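Local coordinates for tRNA (cytidine-2'-O-)-methyltransferase TrmJ (Sulfolobus acidocaldarius, PDB 4CNG), which methylates the 2'-hydroxyl of cytidine 32 in tRNA, using S-adenosyl-L-methionine as methyl donor and working as a homodimer, at residues 35-48 with 161-174. The protein carries 1 engineered substitution. Numbering follows the deposited sequence.
Sequences NLGFIARLVKNFLI and NLSHAVGIVLYELW. With SAH (S-adenosyl-L-homocysteine), chain C.
Two asparagine amides meet at the start of this helix pair. Asn161 ND2 donates to Asn35 OD1 at 3.0 Å; the acceptor lies in the donor's amide plane, whereas the donor stands 26° out of the carbonyl plane of Asn35. The return contact, Asn35 ND2 to Asn161 OD1, is weak. Asparagine suits both places because one amide can give and accept: Asn161 ND2 also donates to His164 ND1 (2.8 Å), and the two bonds from ND2 together help to fix the rotation of the amide of Asn161, the N-cap residue of helix 162-175, while Asn35 ND2 binds Glu133. Ser163 OG lies 3.2 Å from Asn35 OD1, but its firmer partner is His164 of the second subunit, so this buried polar cluster reaches the dimer interface.

Beyond it the packing is apolar. Ile39 turns CD1 onto Leu162 CG (4.0 Å), crossing it at about a right angle. Leu42 is a knob among Ser163, Val166, Gly167 and Leu170; glycine suits the hole, since with no side chain in the way Leu42 CD1 comes within 3.6 Å of Gly167 CA. Farther along, Leu170 sends CD2 against Ile48 CD1 (3.6 Å). Phe46 lays one ring face over the backbone of Leu170 and Tyr171, with Tyr171 CA in a CH-pi contact, and turns its edge toward the face of Trp174 in an offset edge-to-face pair, planes 60° apart. The indole's own edge meets Leu47 CD1 (3.8 Å from Trp174 CZ3).

The helix axes run nearly parallel, 12° apart, and Ile39 and Val166 also pack on strands of the parallel sheet. Leu162 and Ala165 line the S-adenosyl-L-homocysteine pocket, so helix 162-175 forms part of the cofactor site of the SPOUT methyltransferase fold, with helix 33-45 packed alongside it.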
ATOM      1  N   ASN A  35      -4.810  -5.559   9.051  1.00 11.96           N
ATOM      2  CA  ASN A  35      -3.663  -4.687   8.867  1.00 12.19           C
ATOM      3  C   ASN A  35      -2.408  -5.337   9.388  1.00 10.55           C
ATOM      4  O   ASN A  35      -1.374  -5.264   8.743  1.00 10.65           O
ATOM      5  CB  ASN A  35      -3.868  -3.358   9.531  1.00 12.61           C
ATOM      6  CG  ASN A  35      -4.730  -2.448   8.747  1.00 15.58           C
ATOM      7  OD1 ASN A  35      -4.695  -2.477   7.526  1.00 27.23           O
ATOM      8  ND2 ASN A  35      -5.452  -1.588   9.406  1.00 17.72           N
ATOM      9  N   LEU A  36      -2.456  -5.936  10.567  1.00 10.84           N
ATOM     10  CA  LEU A  36      -1.252  -6.548  11.106  1.00 10.81           C
ATOM     11  C   LEU A  36      -0.750  -7.677  10.187  1.00  9.94           C
ATOM     12  O   LEU A  36       0.449  -7.778   9.938  1.00 10.31           O
ATOM     13  CB  LEU A  36      -1.507  -7.021  12.539  1.00 11.67           C
ATOM     14  CG  LEU A  36      -0.318  -7.698  13.233  1.00 13.19           C
ATOM     15  CD1 LEU A  36       0.880  -6.780  13.256  1.00 15.65           C
ATOM     16  CD2 LEU A  36      -0.693  -8.147  14.618  1.00 17.42           C
ATOM     17  N   GLY A  37      -1.649  -8.531   9.730  1.00 10.15           N
ATOM     18  CA  GLY A  37      -1.251  -9.578   8.829  1.00 10.69           C
ATOM     19  C   GLY A  37      -0.689  -9.085   7.507  1.00 10.39           C
ATOM     20  O   GLY A  37       0.328  -9.580   7.017  1.00 11.15           O
ATOM     21  N   PHE A  38      -1.340  -8.076   6.937  1.00  9.37           N
ATOM     22  CA  PHE A  38      -0.864  -7.496   5.703  1.00  9.60           C
ATOM     23  C   PHE A  38       0.493  -6.866   5.864  1.00  9.49           C
ATOM     24  O   PHE A  38       1.329  -6.936   4.956  1.00 10.12           O
ATOM     25  CB  PHE A  38      -1.871  -6.464   5.167  1.00 12.30           C
ATOM     26  CG  PHE A  38      -3.136  -7.043   4.617  1.00 17.28           C
ATOM     27  CD1 PHE A  38      -3.122  -8.211   3.896  1.00 27.14           C
ATOM     28  CD2 PHE A  38      -4.334  -6.402   4.848  1.00 28.27           C
ATOM     29  CE1 PHE A  38      -4.297  -8.699   3.324  1.00 97.81           C
ATOM     30  CE2 PHE A  38      -5.494  -6.847   4.247  1.00 45.87           C
ATOM     31  CZ  PHE A  38      -5.486  -8.067   3.622  1.00 69.25           C
ATOM     32  N   ILE A  39       0.753  -6.239   7.019  1.00  9.39           N
ATOM     33  CA  ILE A  39       2.059  -5.697   7.284  1.00  9.16           C
ATOM     34  C   ILE A  39       3.125  -6.801   7.392  1.00  9.41           C
ATOM     35  O   ILE A  39       4.209  -6.671   6.830  1.00 10.15           O
ATOM     36  CB  ILE A  39       2.032  -4.817   8.550  1.00  9.38           C
ATOM     37  CG1 ILE A  39       1.252  -3.541   8.269  1.00 10.15           C
ATOM     38  CG2 ILE A  39       3.442  -4.502   9.010  1.00 10.03           C
ATOM     39  CD1 ILE A  39       0.835  -2.762   9.497  1.00 11.29           C
ATOM     40  N   ALA A  40       2.793  -7.889   8.070  1.00 10.30           N
ATOM     41  CA  ALA A  40       3.734  -8.997   8.151  1.00 11.09           C
ATOM     42  C   ALA A  40       4.110  -9.547   6.773  1.00 10.74           C
ATOM     43  O   ALA A  40       5.254  -9.874   6.512  1.00 11.08           O
ATOM     44  CB  ALA A  40       3.181 -10.091   9.046  1.00 11.47           C
ATOM     45  N   ARG A  41       3.134  -9.636   5.889  1.00 10.52           N
ATOM     46  CA  ARG A  41       3.404 -10.052   4.502  1.00 11.08           C
ATOM     47  C   ARG A  41       4.377  -9.100   3.828  1.00 10.98           C
ATOM     48  O   ARG A  41       5.347  -9.525   3.194  1.00 11.31           O
ATOM     49  CB  ARG A  41       2.089 -10.139   3.745  1.00 11.64           C
ATOM     50  CG  ARG A  41       2.256 -10.732   2.359  1.00 12.60           C
ATOM     51  CD  ARG A  41       0.937 -10.891   1.640  1.00 14.17           C
ATOM     52  NE  ARG A  41       1.146 -11.429   0.303  1.00 16.05           N
ATOM     53  CZ  ARG A  41       0.191 -11.952  -0.437  1.00 16.29           C
ATOM     54  NH1 ARG A  41      -1.074 -11.945  -0.038  1.00 15.69           N
ATOM     55  NH2 ARG A  41       0.507 -12.384  -1.639  1.00 18.84           N
ATOM     56  N   LEU A  42       4.148  -7.794   3.977  1.00 10.14           N
ATOM     57  CA  LEU A  42       5.011  -6.776   3.386  1.00 10.04           C
ATOM     58  C   LEU A  42       6.437  -6.857   3.918  1.00 10.61           C
ATOM     59  O   LEU A  42       7.383  -6.575   3.192  1.00 10.66           O
ATOM     60  CB  LEU A  42       4.418  -5.393   3.605  1.00  9.68           C
ATOM     61  CG  LEU A  42       3.180  -5.086   2.783  1.00 10.34           C
ATOM     62  CD1 LEU A  42       2.438  -3.923   3.389  1.00 11.65           C
ATOM     63  CD2 LEU A  42       3.525  -4.863   1.303  1.00 11.55           C
ATOM     64  N   VAL A  43       6.598  -7.180   5.211  1.00 10.41           N
ATOM     65  CA  VAL A  43       7.915  -7.356   5.793  1.00 11.73           C
ATOM     66  C   VAL A  43       8.732  -8.380   5.012  1.00 11.81           C
ATOM     67  O   VAL A  43       9.928  -8.200   4.786  1.00 13.51           O
ATOM     68  CB  VAL A  43       7.789  -7.704   7.287  1.00 11.63           C
ATOM     69  CG1 VAL A  43       9.069  -8.279   7.885  1.00 13.75           C
ATOM     70  CG2 VAL A  43       7.381  -6.450   8.062  1.00 12.54           C
ATOM     71  N   LYS A  44       8.090  -9.478   4.635  1.00 12.05           N
ATOM     72  CA  LYS A  44       8.744 -10.472   3.799  1.00 13.40           C
ATOM     73  C   LYS A  44       8.878 -10.029   2.331  1.00 12.54           C
ATOM     74  O   LYS A  44       9.923 -10.230   1.728  1.00 14.32           O
ATOM     75  CB  LYS A  44       7.985 -11.780   3.898  1.00 14.76           C
ATOM     76  CG  LYS A  44       8.715 -12.946   3.241  1.00 19.99           C
ATOM     77  CD  LYS A  44       8.079 -14.313   3.478  1.00 30.49           C
ATOM     78  CE  LYS A  44       8.799 -15.415   2.693  1.00 40.38           C
ATOM     79  NZ  LYS A  44       7.911 -16.550   2.335  1.00 50.72           N
ATOM     80  N   ASN A  45       7.846  -9.421   1.765  1.00 11.59           N
ATOM     81  CA  ASN A  45       7.926  -8.926   0.381  1.00 12.12           C
ATOM     82  C   ASN A  45       9.096  -7.957   0.156  1.00 11.48           C
ATOM     83  O   ASN A  45       9.654  -7.906  -0.941  1.00 12.87           O
ATOM     84  CB  ASN A  45       6.647  -8.150  -0.010  1.00 11.64           C
ATOM     85  CG  ASN A  45       5.389  -8.978  -0.187  1.00 11.19           C
ATOM     86  OD1 ASN A  45       4.319  -8.526   0.236  1.00 12.07           O
ATOM     87  ND2 ASN A  45       5.482 -10.134  -0.822  1.00 13.00           N
ATOM     88  N   PHE A  46       9.436  -7.163   1.180  1.00 11.91           N
ATOM     89  CA  PHE A  46      10.412  -6.105   1.033  1.00 11.98           C
ATOM     90  C   PHE A  46      11.611  -6.253   1.975  1.00 13.08           C
ATOM     91  O   PHE A  46      12.414  -5.340   2.089  1.00 14.31           O
ATOM     92  CB  PHE A  46       9.731  -4.738   1.145  1.00 12.33           C
ATOM     93  CG  PHE A  46       8.796  -4.460  -0.015  1.00 12.18           C
ATOM     94  CD1 PHE A  46       9.296  -4.336  -1.309  1.00 13.33           C
ATOM     95  CD2 PHE A  46       7.444  -4.351   0.175  1.00 12.55           C
ATOM     96  CE1 PHE A  46       8.449  -4.120  -2.393  1.00 14.34           C
ATOM     97  CE2 PHE A  46       6.595  -4.084  -0.886  1.00 13.01           C
ATOM     98  CZ  PHE A  46       7.093  -3.953  -2.158  1.00 14.20           C
ATOM     99  N   LEU A  47      11.784  -7.443   2.545  1.00 13.73           N
ATOM    100  CA  LEU A  47      12.977  -7.801   3.305  1.00 15.18           C
ATOM    101  C   LEU A  47      13.338  -6.754   4.352  1.00 14.87           C
ATOM    102  O   LEU A  47      14.481  -6.374   4.511  1.00 17.19           O
ATOM    103  CB  LEU A  47      14.175  -8.081   2.382  1.00 17.48           C
ATOM    104  CG  LEU A  47      14.045  -9.376   1.573  1.00 22.67           C
ATOM    105  CD1 LEU A  47      15.208  -9.472   0.603  1.00 27.75           C
ATOM    106  CD2 LEU A  47      14.012 -10.584   2.500  1.00 27.62           C
ATOM    107  N   ILE A  48      12.378  -6.418   5.197  1.00 14.68           N
ATOM    108  CA  ILE A  48      12.629  -5.539   6.328  1.00 13.34           C
ATOM    109  C   ILE A  48      13.434  -6.308   7.374  1.00 12.67           C
ATOM    110  O   ILE A  48      13.174  -7.483   7.634  1.00 15.50           O
ATOM    111  CB  ILE A  48      11.287  -5.036   6.881  1.00 14.79           C
ATOM    112  CG1 ILE A  48      10.687  -4.003   5.929  1.00 20.41           C
ATOM    113  CG2 ILE A  48      11.399  -4.539   8.300  1.00 20.85           C
ATOM    114  CD1 ILE A  48      11.514  -2.743   5.805  1.00 35.93           C
ATOM    115  N   ASN A 161      -5.110   3.840   4.513  1.00  8.91           N
ATOM    116  CA  ASN A 161      -5.135   2.721   5.425  1.00  9.15           C
ATOM    117  C   ASN A 161      -3.699   2.375   5.843  1.00  8.58           C
ATOM    118  O   ASN A 161      -2.778   2.363   5.056  1.00  8.44           O
ATOM    119  CB  ASN A 161      -5.831   1.539   4.800  1.00 10.60           C
ATOM    120  CG  ASN A 161      -5.725   0.326   5.658  1.00 13.76           C
ATOM    121  OD1 ASN A 161      -6.385   0.198   6.730  1.00 19.50           O
ATOM    122  ND2 ASN A 161      -4.777  -0.505   5.296  1.00 14.73           N
ATOM    123  N   LEU A 162      -3.544   2.063   7.143  1.00  8.57           N
ATOM    124  CA  LEU A 162      -2.250   1.791   7.752  1.00  8.41           C
ATOM    125  C   LEU A 162      -1.348   0.869   6.932  1.00  7.68           C
ATOM    126  O   LEU A 162      -0.207   1.200   6.668  1.00  8.60           O
ATOM    127  CB  LEU A 162      -2.497   1.187   9.130  1.00  8.44           C
ATOM    128  CG  LEU A 162      -1.284   0.586   9.846  1.00  8.67           C
ATOM    129  CD1 LEU A 162      -0.179   1.574  10.066  1.00  9.72           C
ATOM    130  CD2 LEU A 162      -1.739  -0.072  11.138  1.00 10.10           C
ATOM    131  N   SER A 163      -1.847  -0.308   6.557  1.00  7.91           N
ATOM    132  CA  SER A 163      -0.984  -1.235   5.872  1.00  8.46           C
ATOM    133  C   SER A 163      -0.586  -0.790   4.473  1.00  8.37           C
ATOM    134  O   SER A 163       0.467  -1.189   3.961  1.00  9.11           O
ATOM    135  CB  SER A 163      -1.572  -2.630   5.832  1.00  9.30           C
ATOM    136  OG  SER A 163      -2.720  -2.715   5.063  1.00 10.31           O
ATOM    137  N   HIS A 164      -1.424   0.016   3.839  1.00  8.24           N
ATOM    138  CA  HIS A 164      -1.098   0.592   2.525  1.00  8.94           C
ATOM    139  C   HIS A 164      -0.049   1.672   2.613  1.00  8.68           C
ATOM    140  O   HIS A 164       0.826   1.734   1.755  1.00  9.66           O
ATOM    141  CB  HIS A 164      -2.385   1.017   1.809  1.00  9.08           C
ATOM    142  CG  HIS A 164      -3.303  -0.141   1.560  1.00  9.49           C
ATOM    143  ND1 HIS A 164      -4.120  -0.659   2.547  1.00 10.94           N
ATOM    144  CD2 HIS A 164      -3.411  -0.979   0.500  1.00 10.63           C
ATOM    145  CE1 HIS A 164      -4.704  -1.754   2.089  1.00 11.50           C
ATOM    146  NE2 HIS A 164      -4.317  -1.958   0.837  1.00 11.99           N
ATOM    147  N   ALA A 165      -0.096   2.487   3.694  1.00  8.43           N
ATOM    148  CA  ALA A 165       0.975   3.399   3.966  1.00  8.76           C
ATOM    149  C   ALA A 165       2.309   2.661   4.175  1.00  8.38           C
ATOM    150  O   ALA A 165       3.355   3.047   3.627  1.00  9.54           O
ATOM    151  CB  ALA A 165       0.648   4.260   5.164  1.00  9.18           C
ATOM    152  N   VAL A 166       2.258   1.586   4.952  1.00  8.29           N
ATOM    153  CA  VAL A 166       3.464   0.793   5.198  1.00  9.15           C
ATOM    154  C   VAL A 166       3.980   0.255   3.835  1.00  8.72           C
ATOM    155  O   VAL A 166       5.159   0.328   3.545  1.00  9.67           O
ATOM    156  CB  VAL A 166       3.169  -0.345   6.142  1.00  8.47           C
ATOM    157  CG1 VAL A 166       4.331  -1.319   6.180  1.00 10.90           C
ATOM    158  CG2 VAL A 166       2.898   0.189   7.551  1.00  8.68           C
ATOM    159  N   GLY A 167       3.094  -0.302   3.000  1.00  8.71           N
ATOM    160  CA  GLY A 167       3.541  -0.882   1.729  1.00  9.34           C
ATOM    161  C   GLY A 167       4.209   0.138   0.826  1.00  9.47           C
ATOM    162  O   GLY A 167       5.209  -0.160   0.194  1.00 10.35           O
ATOM    163  N   ILE A 168       3.674   1.353   0.766  1.00  9.00           N
ATOM    164  CA  ILE A 168       4.254   2.397  -0.064  1.00  9.71           C
ATOM    165  C   ILE A 168       5.645   2.752   0.437  1.00  9.74           C
ATOM    166  O   ILE A 168       6.561   2.925  -0.343  1.00 10.71           O
ATOM    167  CB  ILE A 168       3.311   3.609  -0.149  1.00  9.97           C
ATOM    168  CG1 ILE A 168       2.134   3.257  -1.049  1.00 10.23           C
ATOM    169  CG2 ILE A 168       4.065   4.856  -0.581  1.00 12.26           C
ATOM    170  CD1 ILE A 168       0.937   4.138  -0.907  1.00 12.25           C
ATOM    171  N   VAL A 169       5.805   2.941   1.769  1.00 10.02           N
ATOM    172  CA  VAL A 169       7.104   3.277   2.295  1.00 10.30           C
ATOM    173  C   VAL A 169       8.117   2.155   2.039  1.00 10.64           C
ATOM    174  O   VAL A 169       9.275   2.403   1.669  1.00 12.38           O
ATOM    175  CB  VAL A 169       7.014   3.658   3.793  1.00 10.20           C
ATOM    176  CG1 VAL A 169       8.381   3.875   4.400  1.00 12.66           C
ATOM    177  CG2 VAL A 169       6.182   4.932   3.914  1.00 11.37           C
ATOM    178  N   LEU A 170       7.718   0.924   2.283  1.00 10.81           N
ATOM    179  CA  LEU A 170       8.644  -0.199   2.106  1.00 11.90           C
ATOM    180  C   LEU A 170       9.066  -0.350   0.626  1.00 12.27           C
ATOM    181  O   LEU A 170      10.209  -0.690   0.343  1.00 13.99           O
ATOM    182  CB  LEU A 170       8.065  -1.507   2.633  1.00 13.19           C
ATOM    183  CG  LEU A 170       7.813  -1.599   4.115  1.00 18.33           C
ATOM    184  CD1 LEU A 170       7.399  -3.022   4.483  1.00 13.89           C
ATOM    185  CD2 LEU A 170       8.625  -0.809   5.082  1.00 19.95           C
ATOM    186  N   TYR A 171       8.140  -0.124  -0.293  1.00 12.43           N
ATOM    187  CA  TYR A 171       8.427  -0.080  -1.728  1.00 12.96           C
ATOM    188  C   TYR A 171       9.446   1.043  -2.050  1.00 12.70           C
ATOM    189  O   TYR A 171      10.400   0.831  -2.799  1.00 15.55           O
ATOM    190  CB  TYR A 171       7.106   0.157  -2.464  1.00 13.59           C
ATOM    191  CG  TYR A 171       7.280   0.620  -3.882  1.00 16.53           C
ATOM    192  CD1 TYR A 171       7.741  -0.235  -4.856  1.00 17.75           C
ATOM    193  CD2 TYR A 171       7.043   1.948  -4.232  1.00 15.90           C
ATOM    194  CE1 TYR A 171       7.914   0.208  -6.160  1.00 20.05           C
ATOM    195  CE2 TYR A 171       7.163   2.400  -5.505  1.00 20.27           C
ATOM    196  CZ  TYR A 171       7.623   1.545  -6.482  1.00 20.92           C
ATOM    197  OH  TYR A 171       7.761   2.052  -7.753  1.00 25.56           O
ATOM    198  N   GLU A 172       9.265   2.228  -1.478  1.00 13.81           N
ATOM    199  CA  GLU A 172      10.215   3.301  -1.684  1.00 15.16           C
ATOM    200  C   GLU A 172      11.602   2.891  -1.194  1.00 15.65           C
ATOM    201  O   GLU A 172      12.616   3.251  -1.806  1.00 19.82           O
ATOM    202  CB  GLU A 172       9.736   4.560  -0.967  1.00 16.77           C
ATOM    203  CG  GLU A 172       8.738   5.409  -1.717  1.00 24.50           C
ATOM    204  CD  GLU A 172       9.382   6.263  -2.792  1.00 32.09           C
ATOM    205  OE1 GLU A 172      10.577   6.078  -3.103  1.00 47.57           O
ATOM    206  OE2 GLU A 172       8.683   7.148  -3.298  1.00 33.70           O
ATOM    207  N   LEU A 173      11.668   2.236  -0.040  1.00 16.14           N
ATOM    208  CA  LEU A 173      12.951   1.782   0.508  1.00 17.22           C
ATOM    209  C   LEU A 173      13.597   0.712  -0.362  1.00 21.27           C
ATOM    210  O   LEU A 173      14.805   0.718  -0.548  1.00 23.73           O
ATOM    211  CB  LEU A 173      12.788   1.282   1.944  1.00 16.66           C
ATOM    212  CG  LEU A 173      12.386   2.345   2.955  1.00 17.26           C
ATOM    213  CD1 LEU A 173      12.046   1.695   4.277  1.00 19.35           C
ATOM    214  CD2 LEU A 173      13.497   3.360   3.157  1.00 21.74           C
ATOM    215  N   TRP A 174      12.796  -0.220  -0.869  1.00 20.67           N
ATOM    216  CA  TRP A 174      13.284  -1.278  -1.756  1.00 20.15           C
ATOM    217  C   TRP A 174      13.934  -0.701  -2.994  1.00 21.16           C
ATOM    218  O   TRP A 174      14.994  -1.175  -3.409  1.00 31.07           O
ATOM    219  CB  TRP A 174      12.149  -2.223  -2.129  1.00 17.93           C
ATOM    220  CG  TRP A 174      12.556  -3.365  -2.949  1.00 19.80           C
ATOM    221  CD1 TRP A 174      12.538  -3.445  -4.313  1.00 23.01           C
ATOM    222  CD2 TRP A 174      13.092  -4.596  -2.485  1.00 18.95           C
ATOM    223  NE1 TRP A 174      13.064  -4.644  -4.719  1.00 25.20           N
ATOM    224  CE2 TRP A 174      13.395  -5.379  -3.616  1.00 20.87           C
ATOM    225  CE3 TRP A 174      13.354  -5.113  -1.220  1.00 21.99           C
ATOM    226  CZ2 TRP A 174      13.942  -6.649  -3.515  1.00 23.91           C
ATOM    227  CZ3 TRP A 174      13.884  -6.380  -1.123  1.00 25.97           C
ATOM    228  CH2 TRP A 174      14.234  -7.107  -2.268  1.00 24.79           C
TER
HETATM  229  N   SAH C1157      -7.311   9.652  12.034  1.00 23.61           N
HETATM  230  CA  SAH C1157      -5.908   9.182  12.177  1.00 18.02           C
HETATM  231  CB  SAH C1157      -5.550   8.413  10.916  1.00 16.99           C
HETATM  232  CG  SAH C1157      -4.372   7.441  11.106  1.00 14.47           C
HETATM  233  SD  SAH C1157      -4.013   6.537   9.606  1.00 12.63           S
HETATM  234  C   SAH C1157      -5.033  10.379  12.411  1.00 25.55           C
HETATM  235  O   SAH C1157      -5.486  11.521  12.309  1.00 56.48           O
HETATM  236  OXT SAH C1157      -3.907  10.266  12.852  1.00 29.59           O
HETATM  237  C5' SAH C1157      -2.966   5.270  10.324  1.00 11.42           C
HETATM  238  C4' SAH C1157      -1.469   5.434  10.097  1.00  8.98           C
HETATM  239  O4' SAH C1157      -1.193   5.314   8.692  1.00  9.22           O
HETATM  240  C3' SAH C1157      -0.891   6.753  10.468  1.00  8.66           C
HETATM  241  O3' SAH C1157      -0.674   6.809  11.887  1.00  9.92           O
HETATM  242  C2' SAH C1157       0.374   6.810   9.658  1.00  8.27           C
HETATM  243  O2' SAH C1157       1.373   5.990  10.252  1.00  8.92           O
HETATM  244  C1' SAH C1157      -0.086   6.160   8.346  1.00  8.65           C
HETATM  245  N9  SAH C1157      -0.572   7.131   7.320  1.00  8.06           N
HETATM  246  C8  SAH C1157      -1.793   7.138   6.715  1.00  8.64           C
HETATM  247  N7  SAH C1157      -1.787   8.027   5.684  1.00  8.82           N
HETATM  248  C5  SAH C1157      -0.536   8.546   5.632  1.00  8.34           C
HETATM  249  C6  SAH C1157       0.131   9.432   4.764  1.00  8.41           C
HETATM  250  N6  SAH C1157      -0.495  10.033   3.731  1.00  9.44           N
HETATM  251  N1  SAH C1157       1.394   9.700   4.989  1.00  8.99           N
HETATM  252  C2  SAH C1157       2.031   9.095   6.004  1.00  9.77           C
HETATM  253  N3  SAH C1157       1.517   8.222   6.858  1.00  8.92           N
HETATM  254  C4  SAH C1157       0.251   7.934   6.648  1.00  7.90           C